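Hyperosmolarity resistance protein Emb (Staphylococcus epidermidis, PDB 6GV5) binds surface-immobilised fibronectin as a giant extracellular matrix binding protein, so mediating adherence of the bacterium. Local coordinates at residues D7-A12 against N32-Q37; T17-L22 against F52-M57; Q89-G94 against Q116-A121. All blocks are in the same frame, centred on the assembly; numbering follows the deposited sequence. Where two conformers were deposited one is given.

Contact 1 of 3, residues D7-A12 against N32-Q37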
loop_
_atom_site.group_PDB
_atom_site.type_symbol
_atom_site.label_atom_id
_atom_site.label_comp_id
_atom_site.label_asym_id
_atom_site.label_seq_id
_atom_site.Cartn_x
_atom_site.Cartn_y
_atom_site.Cartn_z
ATOM N N ASP A 7 8.312 14.410 -21.425
ATOM C CA ASP A 7 7.897 15.320 -20.364
ATOM C C ASP A 7 6.820 14.700 -19.482
ATOM O O ASP A 7 6.798 14.932 -18.268
ATOM C CB ASP A 7 7.400 16.633 -20.969
ATOM C CG ASP A 7 8.522 17.467 -21.559
ATOM O OD1 ASP A 7 9.697 17.061 -21.427
ATOM O OD2 ASP A 7 8.227 18.527 -22.152
ATOM N N ALA A 8 5.911 13.919 -20.070
ATOM C CA ALA A 8 4.870 13.276 -19.276
ATOM C C ALA A 8 5.464 12.232 -18.335
ATOM O O ALA A 8 5.016 12.095 -17.190
ATOM C CB ALA A 8 3.827 12.639 -20.194
ATOM N N LYS A 9 6.465 11.483 -18.803
ATOM C CA LYS A 9 7.128 10.512 -17.936
ATOM C C LYS A 9 7.817 11.209 -16.772
ATOM O O LYS A 9 7.695 10.785 -15.618
ATOM C CB LYS A 9 8.130 9.687 -18.744
ATOM C CG LYS A 9 7.487 8.744 -19.746
ATOM C CD LYS A 9 8.524 7.979 -20.566
ATOM C CE LYS A 9 7.849 6.995 -21.509
ATOM N NZ LYS A 9 8.820 6.291 -22.395
ATOM N N THR A 10 8.554 12.284 -17.058
ATOM C CA THR A 10 9.242 13.019 -16.003
ATOM C C THR A 10 8.254 13.515 -14.955
ATOM O O THR A 10 8.476 13.357 -13.749
ATOM C CB THR A 10 10.023 14.187 -16.609
ATOM O OG1 THR A 10 11.055 13.676 -17.463
ATOM C CG2 THR A 10 10.641 15.042 -15.519
ATOM N N ASP A 11 7.142 14.106 -15.402
ATOM C CA ASP A 11 6.137 14.607 -14.473
ATOM C C ASP A 11 5.581 13.485 -13.609
ATOM O O ASP A 11 5.430 13.639 -12.393
ATOM C CB ASP A 11 5.005 15.286 -15.247
ATOM C CG ASP A 11 3.826 15.634 -14.360
ATOM O OD1 ASP A 11 3.935 16.606 -13.584
ATOM O OD2 ASP A 11 2.794 14.929 -14.431
ATOM N N ALA A 12 5.263 12.345 -14.225
ATOM C CA ALA A 12 4.685 11.235 -13.477
ATOM C C ALA A 12 5.660 10.705 -12.435
ATOM O O ALA A 12 5.268 10.413 -11.299
ATOM C CB ALA A 12 4.268 10.118 -14.430
ATOM N N ASN A 32 9.997 2.611 -13.210
ATOM C CA ASN A 32 10.437 1.794 -14.335
ATOM C C ASN A 32 9.286 1.513 -15.293
ATOM O O ASN A 32 9.463 1.547 -16.515
ATOM C CB ASN A 32 11.033 0.486 -13.822
ATOM C CG ASN A 32 11.602 -0.362 -14.927
ATOM O OD1 ASN A 32 12.265 0.144 -15.834
ATOM N ND2 ASN A 32 11.336 -1.660 -14.874
ATOM N N ILE A 33 8.101 1.225 -14.755
ATOM C CA ILE A 33 6.928 1.025 -15.595
ATOM C C ILE A 33 6.631 2.287 -16.394
ATOM O O ILE A 33 6.349 2.222 -17.596
ATOM C CB ILE A 33 5.727 0.598 -14.730
ATOM C CG1 ILE A 33 5.982 -0.788 -14.124
ATOM C CG2 ILE A 33 4.446 0.600 -15.551
ATOM C CD1 ILE A 33 5.038 -1.154 -12.997
ATOM N N ILE A 34 6.693 3.451 -15.741
ATOM C CA ILE A 34 6.465 4.715 -16.440
ATOM C C ILE A 34 7.433 4.846 -17.610
ATOM O O ILE A 34 7.040 5.175 -18.737
ATOM C CB ILE A 34 6.608 5.900 -15.469
ATOM C CG1 ILE A 34 5.466 5.934 -14.444
ATOM C CG2 ILE A 34 6.668 7.220 -16.232
ATOM C CD1 ILE A 34 4.104 6.237 -15.024
ATOM N N ASN A 35 8.719 4.586 -17.359
ATOM C CA ASN A 35 9.731 4.801 -18.388
ATOM C C ASN A 35 9.505 3.921 -19.609
ATOM O O ASN A 35 9.931 4.278 -20.714
ATOM C CB ASN A 35 11.125 4.536 -17.818
ATOM C CG ASN A 35 11.605 5.642 -16.909
ATOM O OD1 ASN A 35 11.203 6.798 -17.048
ATOM N ND2 ASN A 35 12.478 5.297 -15.972
ATOM N N GLN A 36 8.849 2.776 -19.439
ATOM C CA GLN A 36 8.657 1.827 -20.527
ATOM C C GLN A 36 7.403 2.096 -21.353
ATOM O O GLN A 36 7.159 1.377 -22.329
ATOM C CB GLN A 36 8.599 0.395 -19.978
ATOM N N GLN A 37 6.610 3.105 -20.999
ATOM C CA GLN A 37 5.378 3.383 -21.723
ATOM C C GLN A 37 5.675 4.109 -23.033
ATOM O O GLN A 37 6.607 4.913 -23.129
ATOM C CB GLN A 37 4.426 4.219 -20.869
ATOM C CG GLN A 37 4.072 3.579 -19.537
ATOM C CD GLN A 37 3.513 2.181 -19.689
ATOM O OE1 GLN A 37 2.547 1.961 -20.416
ATOM N NE2 GLN A 37 4.128 1.223 -19.008
#

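Contact 2 of 3, residues T17-L22 against F52-M57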
loop_
_atom_site.group_PDB
_atom_site.type_symbol
_atom_site.label_atom_id
_atom_site.label_comp_id
_atom_site.label_asym_id
_atom_site.label_seq_id
_atom_site.Cartn_x
_atom_site.Cartn_y
_atom_site.Cartn_z
ATOM N N THR A 17 7.499 10.226 -6.760
ATOM C CA THR A 17 8.525 10.454 -5.748
ATOM C C THR A 17 7.959 11.162 -4.525
ATOM O O THR A 17 8.451 10.953 -3.410
ATOM C CB THR A 17 9.675 11.265 -6.348
ATOM O OG1 THR A 17 10.220 10.561 -7.472
ATOM C CG2 THR A 17 10.764 11.495 -5.315
ATOM N N ASN A 18 6.924 11.991 -4.711
ATOM C CA ASN A 18 6.339 12.717 -3.588
ATOM C C ASN A 18 5.478 11.816 -2.709
ATOM O O ASN A 18 5.279 12.117 -1.527
ATOM C CB ASN A 18 5.482 13.880 -4.089
ATOM C CG ASN A 18 6.304 15.076 -4.506
ATOM O OD1 ASN A 18 7.357 15.349 -3.933
ATOM N ND2 ASN A 18 5.821 15.807 -5.506
ATOM N N PHE A 19 4.943 10.730 -3.264
ATOM C CA PHE A 19 4.040 9.870 -2.513
ATOM C C PHE A 19 4.705 9.375 -1.231
ATOM O O PHE A 19 5.911 9.106 -1.193
ATOM C CB PHE A 19 3.603 8.682 -3.370
ATOM C CG PHE A 19 2.762 9.054 -4.567
ATOM C CD1 PHE A 19 2.206 10.317 -4.693
ATOM C CD2 PHE A 19 2.520 8.126 -5.564
ATOM C CE1 PHE A 19 1.430 10.644 -5.792
ATOM C CE2 PHE A 19 1.748 8.447 -6.662
ATOM C CZ PHE A 19 1.203 9.707 -6.778
ATOM N N THR A 20 3.904 9.264 -0.168
ATOM C CA THR A 20 4.375 8.759 1.113
ATOM C C THR A 20 3.821 7.383 1.453
ATOM O O THR A 20 4.385 6.702 2.319
ATOM C CB THR A 20 4.001 9.731 2.241
ATOM O OG1 THR A 20 2.575 9.783 2.375
ATOM C CG2 THR A 20 4.527 11.125 1.940
ATOM N N GLY A 21 2.738 6.958 0.800
ATOM C CA GLY A 21 2.203 5.636 1.067
ATOM C C GLY A 21 3.071 4.548 0.467
ATOM O O GLY A 21 3.457 3.591 1.146
ATOM N N LEU A 22 3.402 4.688 -0.812
ATOM C CA LEU A 22 4.269 3.726 -1.472
ATOM C C LEU A 22 5.612 3.614 -0.762
ATOM O O LEU A 22 6.161 4.600 -0.267
ATOM C CB LEU A 22 4.506 4.139 -2.923
ATOM C CG LEU A 22 3.264 4.255 -3.813
ATOM C CD1 LEU A 22 3.676 4.775 -5.196
ATOM C CD2 LEU A 22 2.565 2.918 -3.913
ATOM N N PHE A 52 -3.625 5.283 -7.021
ATOM C CA PHE A 52 -4.550 4.428 -6.288
ATOM C C PHE A 52 -3.790 3.499 -5.353
ATOM O O PHE A 52 -4.149 3.347 -4.177
ATOM C CB PHE A 52 -5.411 3.629 -7.262
ATOM C CG PHE A 52 -6.354 2.674 -6.584
ATOM C CD1 PHE A 52 -7.443 3.148 -5.874
ATOM C CD2 PHE A 52 -6.149 1.310 -6.653
ATOM C CE1 PHE A 52 -8.310 2.273 -5.244
ATOM C CE2 PHE A 52 -7.013 0.432 -6.029
ATOM C CZ PHE A 52 -8.095 0.914 -5.327
ATOM N N LEU A 53 -2.723 2.881 -5.861
ATOM C CA LEU A 53 -1.881 2.040 -5.021
ATOM C C LEU A 53 -1.327 2.831 -3.844
ATOM O O LEU A 53 -1.255 2.320 -2.717
ATOM C CB LEU A 53 -0.747 1.450 -5.856
ATOM C CG LEU A 53 0.184 0.479 -5.134
ATOM C CD1 LEU A 53 -0.538 -0.806 -4.781
ATOM C CD2 LEU A 53 1.407 0.197 -5.994
ATOM N N ASN A 54 -0.950 4.089 -4.075
ATOM C CA ASN A 54 -0.439 4.909 -2.988
ATOM C C ASN A 54 -1.479 5.082 -1.892
ATOM O O ASN A 54 -1.154 5.006 -0.705
ATOM C CB ASN A 54 0.011 6.271 -3.514
ATOM C CG ASN A 54 0.553 7.151 -2.420
ATOM O OD1 ASN A 54 1.551 6.817 -1.779
ATOM N ND2 ASN A 54 -0.113 8.271 -2.180
ATOM N N GLY A 55 -2.738 5.322 -2.263
ATOM C CA GLY A 55 -3.775 5.456 -1.253
ATOM C C GLY A 55 -3.981 4.181 -0.462
ATOM O O GLY A 55 -4.209 4.218 0.754
ATOM N N LYS A 56 -3.894 3.033 -1.138
ATOM C CA LYS A 56 -4.085 1.767 -0.445
ATOM C C LYS A 56 -2.916 1.494 0.487
ATOM O O LYS A 56 -3.100 0.962 1.592
ATOM C CB LYS A 56 -4.239 0.633 -1.449
ATOM C CG LYS A 56 -5.560 0.677 -2.213
ATOM C CD LYS A 56 -6.729 0.437 -1.272
ATOM C CE LYS A 56 -8.065 0.482 -2.001
ATOM N NZ LYS A 56 -9.206 0.365 -1.048
ATOM N N MET A 57 -1.704 1.859 0.062
ATOM C CA MET A 57 -0.544 1.679 0.921
ATOM C C MET A 57 -0.609 2.602 2.134
ATOM O O MET A 57 -0.181 2.228 3.229
ATOM C CB MET A 57 0.745 1.911 0.140
ATOM C CG MET A 57 1.097 0.758 -0.774
ATOM S SD MET A 57 1.309 -0.803 0.102
ATOM C CE MET A 57 2.712 -0.382 1.125
HETATM O O HOH W 1 1.188 10.023 -0.251
#

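Contact 3 of 3, residues Q89-G94 against Q116-A121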
loop_
_atom_site.group_PDB
_atom_site.type_symbol
_atom_site.label_atom_id
_atom_site.label_comp_id
_atom_site.label_asym_id
_atom_site.label_seq_id
_atom_site.Cartn_x
_atom_site.Cartn_y
_atom_site.Cartn_z
ATOM N N GLN A 89 -1.508 -12.461 13.017
ATOM C CA GLN A 89 -1.228 -12.992 11.687
ATOM C C GLN A 89 -1.464 -11.928 10.620
ATOM O O GLN A 89 -0.648 -11.745 9.706
ATOM C CB GLN A 89 -2.114 -14.207 11.407
ATOM C CG GLN A 89 -1.795 -15.458 12.205
ATOM C CD GLN A 89 -2.856 -16.543 12.042
ATOM O OE1 GLN A 89 -3.799 -16.404 11.255
ATOM N NE2 GLN A 89 -2.713 -17.622 12.798
ATOM N N ALA A 90 -2.602 -11.220 10.720
ATOM C CA ALA A 90 -2.920 -10.200 9.715
ATOM C C ALA A 90 -1.935 -9.040 9.771
ATOM O O ALA A 90 -1.488 -8.544 8.726
ATOM C CB ALA A 90 -4.353 -9.711 9.908
ATOM N N ILE A 91 -1.576 -8.587 10.980
ATOM C CA ILE A 91 -0.608 -7.500 11.105
ATOM C C ILE A 91 0.738 -7.914 10.522
ATOM O O ILE A 91 1.386 -7.139 9.813
ATOM C CB ILE A 91 -0.476 -7.077 12.580
ATOM C CG1 ILE A 91 -1.712 -6.317 13.047
ATOM C CG2 ILE A 91 0.800 -6.256 12.816
ATOM C CD1 ILE A 91 -1.952 -4.984 12.354
ATOM N N ALA A 92 1.165 -9.151 10.786
ATOM C CA ALA A 92 2.434 -9.632 10.253
ATOM C C ALA A 92 2.437 -9.640 8.732
ATOM O O ALA A 92 3.456 -9.317 8.111
ATOM C CB ALA A 92 2.720 -11.028 10.809
ATOM N N LYS A 93 1.316 -10.019 8.111
ATOM C CA LYS A 93 1.242 -9.980 6.652
ATOM C C LYS A 93 1.390 -8.549 6.148
ATOM O O LYS A 93 2.083 -8.292 5.156
ATOM C CB LYS A 93 -0.073 -10.581 6.172
ATOM C CG LYS A 93 -0.208 -12.080 6.368
ATOM C CD LYS A 93 -1.567 -12.569 5.864
ATOM C CE LYS A 93 -1.766 -14.061 6.107
ATOM N NZ LYS A 93 -0.878 -14.897 5.249
ATOM N N GLY A 94 0.739 -7.599 6.813
ATOM C CA GLY A 94 0.914 -6.210 6.427
ATOM C C GLY A 94 2.344 -5.730 6.574
ATOM O O GLY A 94 2.849 -4.999 5.720
ATOM N N GLN A 116 -8.135 -5.643 4.427
ATOM C CA GLN A 116 -9.412 -6.176 4.889
ATOM C C GLN A 116 -9.209 -7.251 5.946
ATOM O O GLN A 116 -9.989 -7.334 6.899
ATOM C CB GLN A 116 -10.207 -6.724 3.698
ATOM C CG GLN A 116 -11.675 -6.963 4.022
ATOM C CD GLN A 116 -12.406 -5.685 4.416
ATOM O OE1 GLN A 116 -12.559 -4.770 3.603
ATOM N NE2 GLN A 116 -12.850 -5.612 5.671
ATOM N N GLU A 117 -8.157 -8.073 5.808
ATOM C CA GLU A 117 -7.861 -9.081 6.821
ATOM C C GLU A 117 -7.527 -8.432 8.160
ATOM O O GLU A 117 -7.979 -8.889 9.217
ATOM C CB GLU A 117 -6.702 -9.972 6.370
ATOM C CG GLU A 117 -7.051 -10.899 5.210
ATOM C CD GLU A 117 -5.915 -11.831 4.824
ATOM O OE1 GLU A 117 -4.934 -11.938 5.592
ATOM O OE2 GLU A 117 -6.005 -12.460 3.745
ATOM N N ILE A 118 -6.722 -7.367 8.138
ATOM C CA ILE A 118 -6.419 -6.649 9.376
ATOM C C ILE A 118 -7.687 -6.038 9.962
ATOM O O ILE A 118 -7.957 -6.157 11.161
ATOM C CB ILE A 118 -5.350 -5.573 9.122
ATOM C CG1 ILE A 118 -4.012 -6.219 8.752
ATOM C CG2 ILE A 118 -5.198 -4.672 10.341
ATOM C CD1 ILE A 118 -2.996 -5.240 8.180
ATOM N N ASN A 119 -8.481 -5.360 9.121
ATOM C CA ASN A 119 -9.682 -4.699 9.615
ATOM C C ASN A 119 -10.687 -5.700 10.167
ATOM O O ASN A 119 -11.319 -5.441 11.195
ATOM C CB ASN A 119 -10.311 -3.865 8.500
ATOM C CG ASN A 119 -9.476 -2.649 8.142
ATOM O OD1 ASN A 119 -8.590 -2.244 8.894
ATOM N ND2 ASN A 119 -9.762 -2.055 6.990
ATOM N N ASP A 120 -10.855 -6.848 9.499
ATOM C CA ASP A 120 -11.760 -7.871 10.013
ATOM C C ASP A 120 -11.291 -8.367 11.374
ATOM O O ASP A 120 -12.087 -8.509 12.311
ATOM C CB ASP A 120 -11.852 -9.041 9.032
ATOM C CG ASP A 120 -12.649 -8.700 7.778
ATOM O OD1 ASP A 120 -13.255 -7.607 7.723
ATOM O OD2 ASP A 120 -12.666 -9.533 6.848
ATOM N N ALA A 121 -9.993 -8.644 11.500
ATOM C CA ALA A 121 -9.477 -9.126 12.774
ATOM C C ALA A 121 -9.581 -8.054 13.851
ATOM O O ALA A 121 -9.872 -8.357 15.018
ATOM C CB ALA A 121 -8.029 -9.593 12.619
#

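Contact 1 of 3, residues D7-A12 against N32-Q37
Lys9 and Ile34 mark the closest backbone approach between helix 2-18 and the C-terminal end of helix 24-35, with their CA atoms 6.0 Å apart. Segments 7-12 and 32-37 run in opposite directions, and the second leaves its helix within this contact. There Gln36 N still donates to Ile33 O, and Gln37 N to Ile34 O, three residues back.

Lys9 and Ile34 carry the contact. CG of Lys9 stands anti to the carbonyl carbon (chi1 -69°) and the chain is extended from there on, which sends it alongside Ile34 toward the end of the facing helix. The two side chains point in opposite senses. The lysine CB meets Ile34 CG2 at 3.8 Å, and further out its methylenes run by the Ile34 carbonyl oxygen, CE lying 3.4 Å from Ile34 O. The ammonium group then binds two backbone oxygens. Lys9 NZ reaches Gln37 O at 2.7 Å, in the carbonyl plane. Lys9 NZ also lies 2.8 Å from Asn35 O, which it approaches from above the carbonyl plane. A positive charge among the carbonyls of a helix C-terminus is likely to be electrostatically favourable. Below this polar end, Ala12 CB packs on Ile34 CD1 at 3.9 Å, and Ile34 also reaches Ile16 of helix 2-18 and Gln46 of helix 40-65.

The side chain of Gln37 folds back on its own segment, donating from NE2 to Ile33 O at 2.8 Å. That oxygen also takes Gln36 N, on the opposite face of its plane. At the outer margin the Asn35 side chain is held through OD1 by Lys13. An antiparallel helical hairpin of this kind, with helix 40-65 packed against helix 24-35 and the residues just after it, is characteristic of the three-helix bundle of GA modules.

Contact 2 of 3, residues T17-L22 against F52-M57
Within the three-helix bundle of the GA module, the turn that leaves helix 2-18 is docked on helix 40-65 largely through one side-chain amide, with Asn54 gripping the backbone of Gly21 and Leu22. Asn54 OD1 accepts from Leu22 N at 3.0 Å, in the carbonyl plane, and more weakly from Gly21 N at 2.8 Å, where the N-H...O angle is only 123°. CG of Asn54 lies anti to its own backbone N (chi1 -180°), which carries the amide out to the turn. The amide also stacks on one face of the Phe19 ring, the planes 20° apart, with ND2 over that face and Asn54 CG 3.6 Å from Phe19 CG. Leu22 CD1 sits at the edge of the same ring, while its CD2 crosses to the helix and packs on Leu53 CD2 at 3.6 Å. Gly21 lies close against the helix, its O 3.3 Å from Met57 CB. Lys61 binds the carbonyl oxygens of Thr20 and Gly21 from further along helix 40-65. The remaining end of the amide works through a water, which accepts from Asn54 ND2 at 2.9 Å and from Thr20 N at 2.8 Å.

Contact 3 of 3, residues Q89-G94 against Q116-A121
The carboxylate of Glu117 meets Lys93 through one oxygen: OE1 lies 3.4 Å from Lys93 CD, against the aliphatic part of the chain. The charged atoms do not touch, as the bend at the end of the lysine (chi4 -69°) leaves NZ 5.0 Å from Glu117 OE1. Their opposite charges may still attract weakly across the exposed margin. A second pair of flat groups lies along helix 108-123 itself, where Gln116 NE2 donates to Asp120 OD1 at 2.9 Å, one turn on; the oxygen lies close to the amide plane of Gln116, but the donor stands above the carboxylate plane.

Beneath this polar margin the packing is apolar and close. Ala90 and Ile118 bring the backbones to a CA-CA distance of 5.0 Å, consistent with the small alanine side chain at this position. Ala90 CB rests on Ile118 CG1 at 3.7 Å, and the same CG1 is 3.4 Å from Ala90 O. The two branches of Ile118 separate here: CG1, anti to the carbonyl carbon, runs over the Ala90 carbonyl and carries CD1 toward the CA of Gly94, while CG2 turns to Ile91 CD1 at 3.8 Å. The Ile91 and Ile118 side chains cross at about a right angle. No hydrogen bond links the two segments.

Helices 81-99 and 108-123 are antiparallel here, at 153° between the axes of the short segments and with a closest approach of 8.5 Å. Ile118 also packs on Leu60, Ala63 and Val64, joining this pair to helix 40-65 in the helical bundle of the FIVAR region.

Contacts 1 and 2 share helix 2-18, contact 1 along its shaft and contact 2 just past its end; contact 3 joins a separate pair of helices. Contacts 1 and 3 lie on opposite sides of the chain's centre, with their own centres about 33 Å apart, and contact 2 is the most central. Both GA-module contacts are partly buried and use a side chain to bind backbone groups where a helix ends: a lysine on carbonyls in one, an asparagine on amides in the other. Contact 3, between continuous helices, is buried and essentially apolar. Helix 40-65 provides one side of contact 2 and touches side chains of contacts 1 and 3.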